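Local structure of putative ribose operon repressor (Burkholderia thailandensis, 3EGC) at residues L13-I18 against L43-E48; I69-E74 against V91-E96. The protein is probably a LacI-family transcriptional repressor, this sugar-binding-type domain being expected to sense a small ligand. All coordinates share one frame; numbering follows the deposited sequence.

Interaction 1 of 2, residues L13-I18 against L43-E48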
loop_
_atom_site.group_PDB
_atom_site.type_symbol
_atom_site.label_atom_id
_atom_site.label_comp_id
_atom_site.label_asym_id
_atom_site.label_seq_id
_atom_site.Cartn_x
_atom_site.Cartn_y
_atom_site.Cartn_z
ATOM N N LEU A 13 1.567 -8.216 -15.416
ATOM C CA LEU A 13 1.512 -8.403 -13.970
ATOM C C LEU A 13 0.060 -8.311 -13.540
ATOM O O LEU A 13 -0.628 -7.322 -13.826
ATOM C CB LEU A 13 2.334 -7.384 -13.208
ATOM C CG LEU A 13 2.149 -7.338 -11.690
ATOM C CD1 LEU A 13 2.530 -8.678 -10.993
ATOM C CD2 LEU A 13 2.920 -6.178 -11.025
ATOM N N ILE A 14 -0.431 -9.389 -12.989
ATOM C CA ILE A 14 -1.823 -9.457 -12.611
ATOM C C ILE A 14 -1.840 -9.706 -11.136
ATOM O O ILE A 14 -1.288 -10.650 -10.680
ATOM C CB ILE A 14 -2.594 -10.582 -13.371
ATOM C CG1 ILE A 14 -2.634 -10.254 -14.869
ATOM C CG2 ILE A 14 -4.028 -10.781 -12.756
ATOM C CD1 ILE A 14 -3.265 -11.355 -15.795
ATOM N N VAL A 15 -2.466 -8.824 -10.400
ATOM C CA VAL A 15 -2.395 -8.847 -8.979
ATOM C C VAL A 15 -3.804 -8.930 -8.389
ATOM O O VAL A 15 -4.700 -8.222 -8.831
ATOM C CB VAL A 15 -1.618 -7.578 -8.542
ATOM C CG1 VAL A 15 -2.123 -6.987 -7.258
ATOM C CG2 VAL A 15 -0.107 -7.882 -8.510
ATOM N N SER A 16 -3.989 -9.735 -7.342
ATOM C CA SER A 16 -5.285 -9.888 -6.733
ATOM C C SER A 16 -5.778 -8.650 -5.917
ATOM O O SER A 16 -7.031 -8.426 -5.784
ATOM C CB SER A 16 -5.288 -11.114 -5.871
ATOM O OG SER A 16 -4.122 -11.160 -5.039
ATOM N N ASP A 17 -4.843 -7.844 -5.389
ATOM C CA ASP A 17 -5.263 -6.631 -4.722
ATOM C C ASP A 17 -4.180 -5.540 -4.583
ATOM O O ASP A 17 -3.518 -5.468 -3.563
ATOM C CB ASP A 17 -5.886 -6.951 -3.352
ATOM C CG ASP A 17 -6.442 -5.741 -2.686
ATOM O OD1 ASP A 17 -6.451 -4.639 -3.309
ATOM O OD2 ASP A 17 -6.852 -5.859 -1.517
ATOM N N ILE A 18 -4.026 -4.704 -5.617
ATOM C CA ILE A 18 -2.953 -3.704 -5.615
ATOM C C ILE A 18 -3.036 -2.694 -4.390
ATOM O O ILE A 18 -2.019 -2.140 -3.936
ATOM C CB ILE A 18 -2.891 -2.961 -6.962
ATOM C CG1 ILE A 18 -1.549 -2.220 -7.108
ATOM C CG2 ILE A 18 -4.105 -1.985 -7.101
ATOM C CD1 ILE A 18 -0.392 -3.172 -7.201
ATOM N N LEU A 43 -0.159 -3.619 -16.161
ATOM C CA LEU A 43 -0.717 -3.927 -14.847
ATOM C C LEU A 43 -2.202 -4.200 -14.901
ATOM O O LEU A 43 -2.925 -3.512 -15.586
ATOM C CB LEU A 43 -0.421 -2.828 -13.851
ATOM C CG LEU A 43 -1.182 -2.846 -12.537
ATOM C CD1 LEU A 43 -0.619 -3.952 -11.598
ATOM C CD2 LEU A 43 -1.118 -1.411 -11.853
ATOM N N ALA A 44 -2.636 -5.269 -14.236
ATOM C CA ALA A 44 -4.037 -5.464 -14.025
ATOM C C ALA A 44 -4.288 -5.724 -12.543
ATOM O O ALA A 44 -3.470 -6.356 -11.823
ATOM C CB ALA A 44 -4.557 -6.545 -14.883
ATOM N N ASN A 45 -5.401 -5.197 -12.085
ATOM C CA ASN A 45 -5.825 -5.396 -10.692
ATOM C C ASN A 45 -7.165 -6.073 -10.672
ATOM O O ASN A 45 -8.055 -5.545 -11.239
ATOM C CB ASN A 45 -5.920 -4.057 -9.932
ATOM C CG ASN A 45 -6.390 -4.245 -8.479
ATOM O OD1 ASN A 45 -5.890 -5.104 -7.756
ATOM N ND2 ASN A 45 -7.335 -3.450 -8.067
ATOM N N THR A 46 -7.285 -7.218 -10.011
ATOM C CA THR A 46 -8.515 -8.043 -10.084
ATOM C C THR A 46 -9.434 -7.850 -8.923
ATOM O O THR A 46 -10.563 -8.243 -9.009
ATOM C CB THR A 46 -8.223 -9.586 -10.160
ATOM O OG1 THR A 46 -7.731 -10.076 -8.898
ATOM C CG2 THR A 46 -7.249 -9.907 -11.248
ATOM N N ALA A 47 -8.951 -7.260 -7.834
ATOM C CA ALA A 47 -9.727 -7.127 -6.599
ATOM C C ALA A 47 -10.347 -8.448 -6.171
ATOM O O ALA A 47 -11.459 -8.454 -5.696
ATOM C CB ALA A 47 -10.808 -6.035 -6.695
ATOM N N GLU A 48 -9.588 -9.529 -6.334
ATOM C CA GLU A 48 -9.910 -10.865 -5.786
ATOM C C GLU A 48 -11.114 -11.483 -6.501
ATOM O O GLU A 48 -11.823 -12.305 -5.938
ATOM C CB GLU A 48 -10.125 -10.841 -4.270
ATOM C CG GLU A 48 -8.886 -10.577 -3.444
ATOM C CD GLU A 48 -7.914 -11.769 -3.331
ATOM O OE1 GLU A 48 -8.315 -12.916 -3.633
ATOM O OE2 GLU A 48 -6.737 -11.549 -2.930
#
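Leu13, Ile14 and Val15 lie beside Leu43, Ala44 and Asn45 as parallel neighbours, the two strands of the beta-alpha-beta unit completed by helix 21-36, in the Rossmann-like half of a LacI-type periplasmic-binding-protein fold. The strand axes run 15° apart, and three backbone bonds, Ala44 N to Leu13 O, Val15 N to Ala44 O and Thr46 N to Val15 O, carry the pairing just past the strand ends. On one face Ile14 sets CG2 across Thr46 CG2 at roughly a right angle, 3.7 Å apart, while its CG1 reaches Ala44 CB; Phe60 of helix 50-62 covers this pair.

The other face is knit by Asn45. With CG anti to the backbone N (chi1 179°), its amide swings toward the turn after Val15, where OD1 accepts from Ile18 N at 2.9 Å. The hydrogen bond is almost straight (172°), but its donor stands above the carbonyl plane. Ile18 CG2 packs 3.5 Å from Asn45 CG, and Ser28 of the second subunit touches both residues, so this dense side adjoins the dimer interface.

The loose side is confined to the exposed Ala47 and Glu48, which leave from a buried anchor, Thr46. Its OG1 closes an ST turn by accepting from Glu48 N at 3.2 Å and also bonds to Ser73 OG; Glu48 N makes a second, weak bond to Ser16 O, 2.8 Å away. The Glu48 side chain is bent at chi2, bringing OE2 to 3.3 Å from Ser16 CB. Its OE1 has a long, weak ion pair with Arg95. The chemistry thus grades from apolar strand packing to polar groups at the solvent-facing end around Glu48, with the Asn45 amide holding the turn at Ile18 to the strand end by a bond to main chain.

Interaction 2 of 2, residues I69-E74 against V91-E96; sequences ILAPSE and VAVNRE
Strands 67-70 and 90-93 run parallel, Ile69 beside Val91 and Leu70 beside Ala92, with Leu70 N donating to Val91 O and Val93 N to Leu70 O, the latter at 3.0 Å. They are the two strands of a beta-alpha-beta unit with helix 78-82, in the doubly wound alpha/beta fold of the LacI-type sugar-binding family. Beside the two bonds, Ile69 CA and Ala92 CA make C-H...O contacts to Val91 O and Leu70 O.

Val93 divides its methyls between two residues of the other segment. CG1, anti to its carbonyl carbon (chi1 -68°), lies 4.0 Å from Ile69 CG2; CG2 stands 3.7 Å from Ala71 CB. Helices 21-36 and 241-257 pack on this apolar patch. Past the strands the proline ring lies against the 91-96 backbone: Pro72 CD comes within 3.3 Å of Val93 O, and Pro72 CG within 3.4 Å of Arg95 O.

Arg95, bent at chi2 and chi3, carries its guanidinium back to the 69-74 backbone, while Glu74 turns its carboxylate elsewhere, to Ser134. Pro72 O lies over one guanidinium face rather than in line with an N-H. At the guanidinium edge, in plane, two donors face each other, Glu74 N and Arg95 NH2, close at 3.3 Å but not bonded.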
loop_
_atom_site.group_PDB
_atom_site.type_symbol
_atom_site.label_atom_id
_atom_site.label_comp_id
_atom_site.label_asym_id
_atom_site.label_seq_id
_atom_site.Cartn_x
_atom_site.Cartn_y
_atom_site.Cartn_z
ATOM N N ILE A 69 3.366 -12.680 -14.622
ATOM C CA ILE A 69 3.431 -12.858 -13.218
ATOM C C ILE A 69 2.034 -12.710 -12.632
ATOM O O ILE A 69 1.375 -11.715 -12.818
ATOM C CB ILE A 69 4.358 -11.844 -12.551
ATOM C CG1 ILE A 69 5.773 -11.982 -13.121
ATOM C CG2 ILE A 69 4.253 -12.014 -11.003
ATOM C CD1 ILE A 69 6.763 -11.076 -12.439
ATOM N N LEU A 70 1.611 -13.706 -11.856
ATOM C CA LEU A 70 0.230 -13.757 -11.436
ATOM C C LEU A 70 0.113 -13.929 -9.913
ATOM O O LEU A 70 0.562 -14.914 -9.354
ATOM C CB LEU A 70 -0.485 -14.921 -12.194
ATOM C CG LEU A 70 -1.883 -15.253 -11.679
ATOM C CD1 LEU A 70 -2.840 -14.049 -11.785
ATOM C CD2 LEU A 70 -2.553 -16.514 -12.358
ATOM N N ALA A 71 -0.448 -12.963 -9.242
ATOM C CA ALA A 71 -0.892 -13.177 -7.860
ATOM C C ALA A 71 -2.350 -13.680 -7.894
ATOM O O ALA A 71 -3.298 -12.896 -8.045
ATOM C CB ALA A 71 -0.800 -11.886 -7.043
ATOM N N PRO A 72 -2.524 -14.977 -7.759
ATOM C CA PRO A 72 -3.798 -15.569 -8.007
ATOM C C PRO A 72 -4.926 -15.165 -7.050
ATOM O O PRO A 72 -4.732 -15.005 -5.835
ATOM C CB PRO A 72 -3.516 -17.088 -7.907
ATOM C CG PRO A 72 -2.021 -17.224 -7.964
ATOM C CD PRO A 72 -1.507 -15.969 -7.406
ATOM N N SER A 73 -6.100 -15.023 -7.621
ATOM C CA SER A 73 -7.275 -14.747 -6.849
ATOM C C SER A 73 -7.811 -16.118 -6.507
ATOM O O SER A 73 -7.476 -17.106 -7.185
ATOM C CB SER A 73 -8.276 -14.006 -7.727
ATOM O OG SER A 73 -7.885 -12.647 -7.880
ATOM N N GLU A 74 -8.590 -16.202 -5.443
ATOM C CA GLU A 74 -9.113 -17.480 -4.988
ATOM C C GLU A 74 -10.118 -17.945 -6.010
ATOM O O GLU A 74 -11.064 -17.224 -6.313
ATOM C CB GLU A 74 -9.820 -17.343 -3.637
ATOM C CG GLU A 74 -10.270 -18.670 -3.044
ATOM C CD GLU A 74 -10.920 -18.523 -1.687
ATOM O OE1 GLU A 74 -11.328 -17.409 -1.323
ATOM O OE2 GLU A 74 -11.061 -19.540 -0.983
ATOM N N VAL A 91 4.712 -17.230 -13.935
ATOM C CA VAL A 91 5.074 -17.499 -12.570
ATOM C C VAL A 91 4.125 -16.867 -11.604
ATOM O O VAL A 91 3.735 -15.729 -11.790
ATOM C CB VAL A 91 6.547 -17.252 -12.230
ATOM C CG1 VAL A 91 7.451 -17.064 -13.507
ATOM C CG2 VAL A 91 6.660 -16.213 -11.287
ATOM N N ALA A 92 3.678 -17.676 -10.637
ATOM C CA ALA A 92 2.780 -17.251 -9.575
ATOM C C ALA A 92 3.571 -16.666 -8.416
ATOM O O ALA A 92 4.687 -17.135 -8.110
ATOM C CB ALA A 92 1.902 -18.456 -9.074
ATOM N N VAL A 93 2.971 -15.701 -7.727
ATOM C CA VAL A 93 3.587 -15.242 -6.445
ATOM C C VAL A 93 2.542 -15.414 -5.375
ATOM O O VAL A 93 1.303 -15.354 -5.692
ATOM C CB VAL A 93 4.007 -13.731 -6.478
ATOM C CG1 VAL A 93 5.134 -13.545 -7.425
ATOM C CG2 VAL A 93 2.778 -12.841 -6.872
ATOM N N ASN A 94 3.043 -15.597 -4.143
ATOM C CA ASN A 94 2.265 -15.563 -2.921
ATOM C C ASN A 94 1.485 -16.873 -2.728
ATOM O O ASN A 94 1.592 -17.533 -1.657
ATOM C CB ASN A 94 1.395 -14.301 -2.862
ATOM C CG ASN A 94 0.378 -14.306 -1.708
ATOM O OD1 ASN A 94 -0.829 -14.099 -1.929
ATOM N ND2 ASN A 94 0.835 -14.552 -0.510
ATOM N N ARG A 95 0.730 -17.246 -3.765
ATOM C CA ARG A 95 -0.048 -18.488 -3.769
ATOM C C ARG A 95 0.356 -19.279 -5.012
ATOM O O ARG A 95 0.458 -18.695 -6.080
ATOM C CB ARG A 95 -1.580 -18.230 -3.809
ATOM C CG ARG A 95 -2.178 -17.824 -2.479
ATOM C CD ARG A 95 -2.706 -16.429 -2.465
ATOM N NE ARG A 95 -4.023 -16.317 -3.087
ATOM C CZ ARG A 95 -4.940 -15.393 -2.806
ATOM N NH1 ARG A 95 -4.747 -14.470 -1.873
ATOM N NH2 ARG A 95 -6.074 -15.404 -3.484
ATOM N N GLU A 96 0.549 -20.587 -4.869
ATOM C CA GLU A 96 0.969 -21.418 -5.987
ATOM C C GLU A 96 -0.221 -21.724 -6.907
ATOM O O GLU A 96 -1.394 -21.606 -6.511
ATOM C CB GLU A 96 1.610 -22.717 -5.479
ATOM C CG GLU A 96 0.584 -23.587 -4.850
ATOM C CD GLU A 96 1.167 -24.793 -4.136
ATOM O OE1 GLU A 96 0.614 -25.713 -3.819
ATOM O OE2 GLU A 96 2.220 -25.001 -3.815
#

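Overall arrangement
From the N terminus, strand 10-15 leads through helix 21-36 to strand 40-45, and interaction 1 closes that loop. The chain then passes along helix 50-62 into strand 67-70, and interaction 2 closes the next, shorter loop on strand 90-93. The two closures follow in series, neither nested nor crossed. They meet in space because strands 10-15 and 67-70 are neighbours, giving the sheet order 40-45, 10-15, 67-70, 90-93. Their centres lie about 10 Å apart, and Ile14 O probably accepts from Ala71 N across that seam. Together they tie four consecutive strands and their C-terminal loops into one half of the two-lobed fold.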